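Local structure of probable O-methyltransferase (Mycobacterium tuberculosis, 6JCL) at residues 123-128 with 149-154; 144-149 with 189-194. The protein methylates catechol-like compounds, transferring the methyl group of S-adenosyl-L-methionine to a catechol hydroxyl with the aid of a divalent metal cation. All coordinates share one frame; numbering follows the deposited sequence.

Contact 1 of 2, residues 123-128 with 149-154; sequences DTLPTL and IQWAIR
Leu-125 and Pro-126 lie on one side of the indole of Trp-151, joining the short helical turn after helix 121-124 to the middle of helix 145-155. This is plain packing between two helical elements beside the parallel strands of the Rossmann-like methyltransferase sheet; Leu-125 adjoins Ala-121, a probable S-adenosyl-L-methionine-binding residue. The main interaction is CH-pi: Leu-125 CB stands 4.0 Å from the centroid of the five-membered ring of Trp-151 and only 10° off its normal. Leucine suits this place because its chain serves two surfaces. With CG beside its own backbone N (chi1 -81°), CD1 runs back along the tryptophan side chain and touches Trp-151 CD1 at 3.8 Å, while the residue also packs on Leu-91 of strand 87-92.

Apolar packing continues at the rim of the six-membered ring, on the same side as Leu-125. Pro-126 CG lies 3.5 Å from Trp-151 CZ2, and its CA 3.6 Å from Trp-151 CH2, while its N stands above the face near the rim. Proline offers a rigid hydrocarbon edge and has no N-H to bury against the ring.

Hydrogen bonds hold the turn within 123-128. Thr-124 O accepts from Thr-127 N at 2.8 Å and from Thr-127 OG1 at 2.6 Å, the hydroxyl lying in the carbonyl plane on a lone pair. Across the interface the segments meet through shape fit to the indole face and not through a directional polar bond.

Contact 2 of 2, residues 144-149 with 189-194; sequences NNVAYI and LQMMGE
Met-191 reaches over Val-146 and Ile-149 where two helices of the Rossmann-like class I methyltransferase fold lie side by side, their short segments inclined at 30° with axes 10.3 Å apart. The side chains that meet between 144-149 and 189-194 are apolar. Both methyls of Val-146, CG1 and CG2, lie against Met-191 CG, and CG2 also meets Met-191 CB at 3.9 Å; a short branched side chain suits the base of the long methionine. Further out, Met-191 CG is anti to the backbone N (chi1 176°) and the chain bends at chi2 (-95°), which carries the thioether across to the neighbouring helix. There Met-191 CE sits 3.8 Å from Ile-149 CG2. The two branches of Ile-149 divide the work: CD1 approaches Met-192 CG at 3.9 Å, crossing that side chain at about a right angle. Unbranched, flexible methionines can follow the relief left by beta-branched neighbours.

Asn-145 ND2 hydrogen-bonds to Thr-188 OG1, a polar tie between the same two helices one turn earlier. Tyr-148, which touches the bound S-adenosyl-L-homocysteine, hydrogen-bonds through OH to Asp-141. Leu-189 packs on Leu-16 of the second subunit. The methyl of Met-191 also rests against the first helix's backbone, with CE 3.8 Å from Val-146 O.

From the N terminus, the chain first passes through 123-128, at the end of helix 121-124, then runs along strand 133-138 and into helix 145-155. Contact 1 closes this first loop when 149-154 returns to the turn. Contact 2 starts at 144-149, before that loop is complete, and closes a longer one through strand 160-165 at 189-194 of helix 180-194; the two loops therefore cross. Helix 145-155 is common to both, and Ile-149 belongs to each contact's segments. The helix thus stands between its two neighbours, and the contacts meet directly where Leu-125 CD1 lies 3.7 Å from Tyr-148 CD1.

Contact 1 of 2, residues 123-128 with 149-154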
loop_
_atom_site.group_PDB
_atom_site.type_symbol
_atom_site.label_atom_id
_atom_site.label_comp_id
_atom_site.label_asym_id
_atom_site.label_seq_id
_atom_site.Cartn_x
_atom_site.Cartn_y
_atom_site.Cartn_z
ATOM N N ASP A 123 5.656 2.069 28.295
ATOM C CA ASP A 123 5.313 1.412 29.548
ATOM C C ASP A 123 4.265 0.325 29.381
ATOM O O ASP A 123 4.243 -0.617 30.180
ATOM C CB ASP A 123 4.814 2.438 30.566
ATOM C CG ASP A 123 5.852 3.496 30.876
ATOM O OD1 ASP A 123 7.065 3.189 30.782
ATOM O OD2 ASP A 123 5.458 4.635 31.206
ATOM N N THR A 124 3.377 0.443 28.390
ATOM C CA THR A 124 2.318 -0.552 28.243
ATOM C C THR A 124 2.695 -1.685 27.292
ATOM O O THR A 124 2.245 -2.817 27.496
ATOM C CB THR A 124 1.009 0.101 27.771
ATOM O OG1 THR A 124 1.217 0.786 26.529
ATOM C CG2 THR A 124 0.488 1.084 28.824
ATOM N N LEU A 125 3.529 -1.415 26.282
ATOM C CA LEU A 125 3.984 -2.471 25.375
ATOM C C LEU A 125 4.532 -3.704 26.087
ATOM O O LEU A 125 4.224 -4.820 25.632
ATOM C CB LEU A 125 5.037 -1.908 24.401
ATOM C CG LEU A 125 4.449 -1.148 23.204
ATOM C CD1 LEU A 125 5.474 -0.241 22.506
ATOM C CD2 LEU A 125 3.821 -2.110 22.186
ATOM N N PRO A 126 5.342 -3.596 27.158
ATOM C CA PRO A 126 5.803 -4.805 27.873
ATOM C C PRO A 126 4.706 -5.567 28.612
ATOM O O PRO A 126 4.956 -6.697 29.048
ATOM C CB PRO A 126 6.832 -4.262 28.877
ATOM C CG PRO A 126 7.189 -2.914 28.406
ATOM C CD PRO A 126 6.037 -2.381 27.633
ATOM N N THR A 127 3.527 -4.984 28.806
ATOM C CA THR A 127 2.452 -5.647 29.529
ATOM C C THR A 127 1.453 -6.326 28.609
ATOM O O THR A 127 0.560 -7.026 29.101
ATOM C CB THR A 127 1.701 -4.637 30.410
ATOM O OG1 THR A 127 0.922 -3.766 29.574
ATOM C CG2 THR A 127 2.681 -3.822 31.235
ATOM N N LEU A 128 1.584 -6.126 27.299
ATOM C CA LEU A 128 0.634 -6.664 26.333
ATOM C C LEU A 128 0.771 -8.170 26.179
ATOM O O LEU A 128 1.879 -8.689 26.015
ATOM C CB LEU A 128 0.838 -6.012 24.967
ATOM C CG LEU A 128 0.529 -4.535 24.779
ATOM C CD1 LEU A 128 0.578 -4.200 23.286
ATOM C CD2 LEU A 128 -0.822 -4.163 25.393
ATOM N N ILE A 149 9.185 0.155 16.714
ATOM C CA ILE A 149 9.462 -0.850 15.688
ATOM C C ILE A 149 10.164 -2.055 16.310
ATOM O O ILE A 149 9.832 -3.209 16.006
ATOM C CB ILE A 149 10.282 -0.240 14.535
ATOM C CG1 ILE A 149 9.436 0.753 13.745
ATOM C CG2 ILE A 149 10.824 -1.354 13.603
ATOM C CD1 ILE A 149 10.292 1.736 12.940
ATOM N N GLN A 150 11.117 -1.811 17.217
ATOM C CA GLN A 150 11.766 -2.920 17.917
ATOM C C GLN A 150 10.752 -3.739 18.715
ATOM O O GLN A 150 10.796 -4.976 18.697
ATOM C CB GLN A 150 12.885 -2.380 18.811
ATOM C CG GLN A 150 14.102 -1.921 18.002
ATOM C CD GLN A 150 15.100 -1.094 18.803
ATOM O OE1 GLN A 150 14.743 -0.421 19.773
ATOM N NE2 GLN A 150 16.362 -1.144 18.397
ATOM N N TRP A 151 9.814 -3.071 19.397
ATOM C CA TRP A 151 8.761 -3.798 20.106
ATOM C C TRP A 151 7.866 -4.545 19.126
ATOM O O TRP A 151 7.445 -5.675 19.404
ATOM C CB TRP A 151 7.918 -2.837 20.959
ATOM C CG TRP A 151 8.431 -2.715 22.366
ATOM C CD1 TRP A 151 9.029 -1.625 22.933
ATOM C CD2 TRP A 151 8.423 -3.736 23.368
ATOM N NE1 TRP A 151 9.389 -1.905 24.228
ATOM C CE2 TRP A 151 9.025 -3.193 24.522
ATOM C CE3 TRP A 151 7.954 -5.050 23.406
ATOM C CZ2 TRP A 151 9.170 -3.920 25.701
ATOM C CZ3 TRP A 151 8.108 -5.776 24.576
ATOM C CH2 TRP A 151 8.710 -5.207 25.709
ATOM N N ALA A 152 7.554 -3.921 17.984
ATOM C CA ALA A 152 6.701 -4.573 16.986
ATOM C C ALA A 152 7.316 -5.881 16.516
ATOM O O ALA A 152 6.628 -6.899 16.403
ATOM C CB ALA A 152 6.455 -3.627 15.805
ATOM N N ILE A 153 8.613 -5.874 16.229
ATOM C CA ILE A 153 9.290 -7.102 15.825
ATOM C C ILE A 153 9.185 -8.155 16.915
ATOM O O ILE A 153 8.885 -9.323 16.639
ATOM C CB ILE A 153 10.752 -6.790 15.468
ATOM C CG1 ILE A 153 10.793 -5.915 14.209
ATOM C CG2 ILE A 153 11.580 -8.075 15.333
ATOM C CD1 ILE A 153 12.172 -5.362 13.923
ATOM N N ARG A 154 9.407 -7.759 18.174
ATOM C CA ARG A 154 9.334 -8.725 19.267
ATOM C C ARG A 154 7.927 -9.298 19.426
ATOM O O ARG A 154 7.765 -10.485 19.738
ATOM C CB ARG A 154 9.812 -8.071 20.568
ATOM C CG ARG A 154 9.597 -8.941 21.801
ATOM C CD ARG A 154 10.209 -8.314 23.048
ATOM N NE ARG A 154 10.223 -9.253 24.168
ATOM C CZ ARG A 154 10.855 -9.033 25.318
ATOM N NH1 ARG A 154 11.525 -7.903 25.500
ATOM N NH2 ARG A 154 10.815 -9.941 26.286
#

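Contact 2 of 2, residues 144-149 with 189-194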
loop_
_atom_site.group_PDB
_atom_site.type_symbol
_atom_site.label_atom_id
_atom_site.label_comp_id
_atom_site.label_asym_id
_atom_site.label_seq_id
_atom_site.Cartn_x
_atom_site.Cartn_y
_atom_site.Cartn_z
ATOM N N ASN A 144 9.918 8.034 19.192
ATOM C CA ASN A 144 9.963 6.641 19.614
ATOM C C ASN A 144 9.596 5.665 18.505
ATOM O O ASN A 144 9.427 4.470 18.783
ATOM C CB ASN A 144 9.048 6.427 20.818
ATOM C CG ASN A 144 9.768 6.654 22.133
ATOM O OD1 ASN A 144 10.903 6.196 22.327
ATOM N ND2 ASN A 144 9.110 7.347 23.048
ATOM N N ASN A 145 9.498 6.122 17.250
ATOM C CA ASN A 145 9.268 5.178 16.155
ATOM C C ASN A 145 10.203 3.970 16.265
ATOM O O ASN A 145 9.776 2.818 16.163
ATOM C CB ASN A 145 9.519 5.837 14.804
ATOM C CG ASN A 145 8.356 6.640 14.270
ATOM O OD1 ASN A 145 7.234 6.654 14.795
ATOM N ND2 ASN A 145 8.651 7.373 13.207
ATOM N N VAL A 146 11.498 4.226 16.453
ATOM C CA VAL A 146 12.486 3.149 16.414
ATOM C C VAL A 146 12.260 2.168 17.560
ATOM O O VAL A 146 12.285 0.949 17.359
ATOM C CB VAL A 146 13.910 3.733 16.424
ATOM C CG1 VAL A 146 14.926 2.687 16.858
ATOM C CG2 VAL A 146 14.250 4.270 15.034
ATOM N N ALA A 147 12.033 2.679 18.778
ATOM C CA ALA A 147 11.686 1.791 19.892
ATOM C C ALA A 147 10.408 0.999 19.608
ATOM O O ALA A 147 10.335 -0.208 19.908
ATOM C CB ALA A 147 11.511 2.599 21.172
ATOM N N TYR A 148 9.387 1.659 19.040
ATOM C CA TYR A 148 8.131 0.961 18.766
ATOM C C TYR A 148 8.318 -0.105 17.694
ATOM O O TYR A 148 7.678 -1.164 17.747
ATOM C CB TYR A 148 7.035 1.952 18.347
ATOM C CG TYR A 148 6.706 2.956 19.421
ATOM C CD1 TYR A 148 6.890 2.651 20.767
ATOM C CD2 TYR A 148 6.207 4.209 19.087
ATOM C CE1 TYR A 148 6.600 3.577 21.756
ATOM C CE2 TYR A 148 5.919 5.140 20.060
ATOM C CZ TYR A 148 6.101 4.818 21.391
ATOM O OH TYR A 148 5.820 5.755 22.356
ATOM N N ILE A 149 9.185 0.155 16.714
ATOM C CA ILE A 149 9.462 -0.850 15.688
ATOM C C ILE A 149 10.164 -2.055 16.310
ATOM O O ILE A 149 9.832 -3.209 16.006
ATOM C CB ILE A 149 10.282 -0.240 14.535
ATOM C CG1 ILE A 149 9.436 0.753 13.745
ATOM C CG2 ILE A 149 10.824 -1.354 13.603
ATOM C CD1 ILE A 149 10.292 1.736 12.940
ATOM N N LEU A 189 13.646 5.660 8.891
ATOM C CA LEU A 189 13.874 5.009 7.606
ATOM C C LEU A 189 15.258 4.364 7.554
ATOM O O LEU A 189 15.428 3.247 7.031
ATOM C CB LEU A 189 13.701 6.028 6.477
ATOM C CG LEU A 189 12.271 6.552 6.272
ATOM C CD1 LEU A 189 12.311 7.781 5.351
ATOM C CD2 LEU A 189 11.397 5.467 5.682
ATOM N N GLN A 190 16.264 5.047 8.092
ATOM C CA GLN A 190 17.602 4.464 8.097
ATOM C C GLN A 190 17.651 3.214 8.968
ATOM O O GLN A 190 18.270 2.207 8.591
ATOM C CB GLN A 190 18.608 5.512 8.563
ATOM C CG GLN A 190 18.780 6.601 7.501
ATOM C CD GLN A 190 19.739 7.696 7.935
ATOM O OE1 GLN A 190 19.706 8.151 9.074
ATOM N NE2 GLN A 190 20.607 8.115 7.016
ATOM N N MET A 191 16.948 3.234 10.103
ATOM C CA MET A 191 16.930 2.064 10.969
ATOM C C MET A 191 16.240 0.892 10.285
ATOM O O MET A 191 16.734 -0.245 10.340
ATOM C CB MET A 191 16.236 2.403 12.293
ATOM C CG MET A 191 16.073 1.205 13.233
ATOM S SD MET A 191 14.445 0.434 13.032
ATOM C CE MET A 191 14.364 -0.491 14.568
ATOM N N MET A 192 15.128 1.153 9.586
ATOM C CA MET A 192 14.401 0.066 8.937
ATOM C C MET A 192 15.224 -0.535 7.805
ATOM O O MET A 192 15.232 -1.758 7.616
ATOM C CB MET A 192 13.037 0.557 8.419
ATOM C CG MET A 192 12.088 0.992 9.534
ATOM S SD MET A 192 10.523 1.670 8.951
ATOM C CE MET A 192 9.675 0.152 8.550
ATOM N N GLY A 193 15.951 0.302 7.062
ATOM C CA GLY A 193 16.765 -0.216 5.982
ATOM C C GLY A 193 17.889 -1.090 6.494
ATOM O O GLY A 193 18.271 -2.072 5.851
ATOM N N GLU A 194 18.443 -0.740 7.655
ATOM C CA GLU A 194 19.581 -1.465 8.199
ATOM C C GLU A 194 19.185 -2.699 8.997
ATOM O O GLU A 194 20.031 -3.573 9.218
ATOM C CB GLU A 194 20.409 -0.531 9.080
ATOM C CG GLU A 194 21.257 0.450 8.294
ATOM C CD GLU A 194 22.001 1.431 9.192
ATOM O OE1 GLU A 194 21.589 1.604 10.360
ATOM O OE2 GLU A 194 23.004 2.019 8.730
#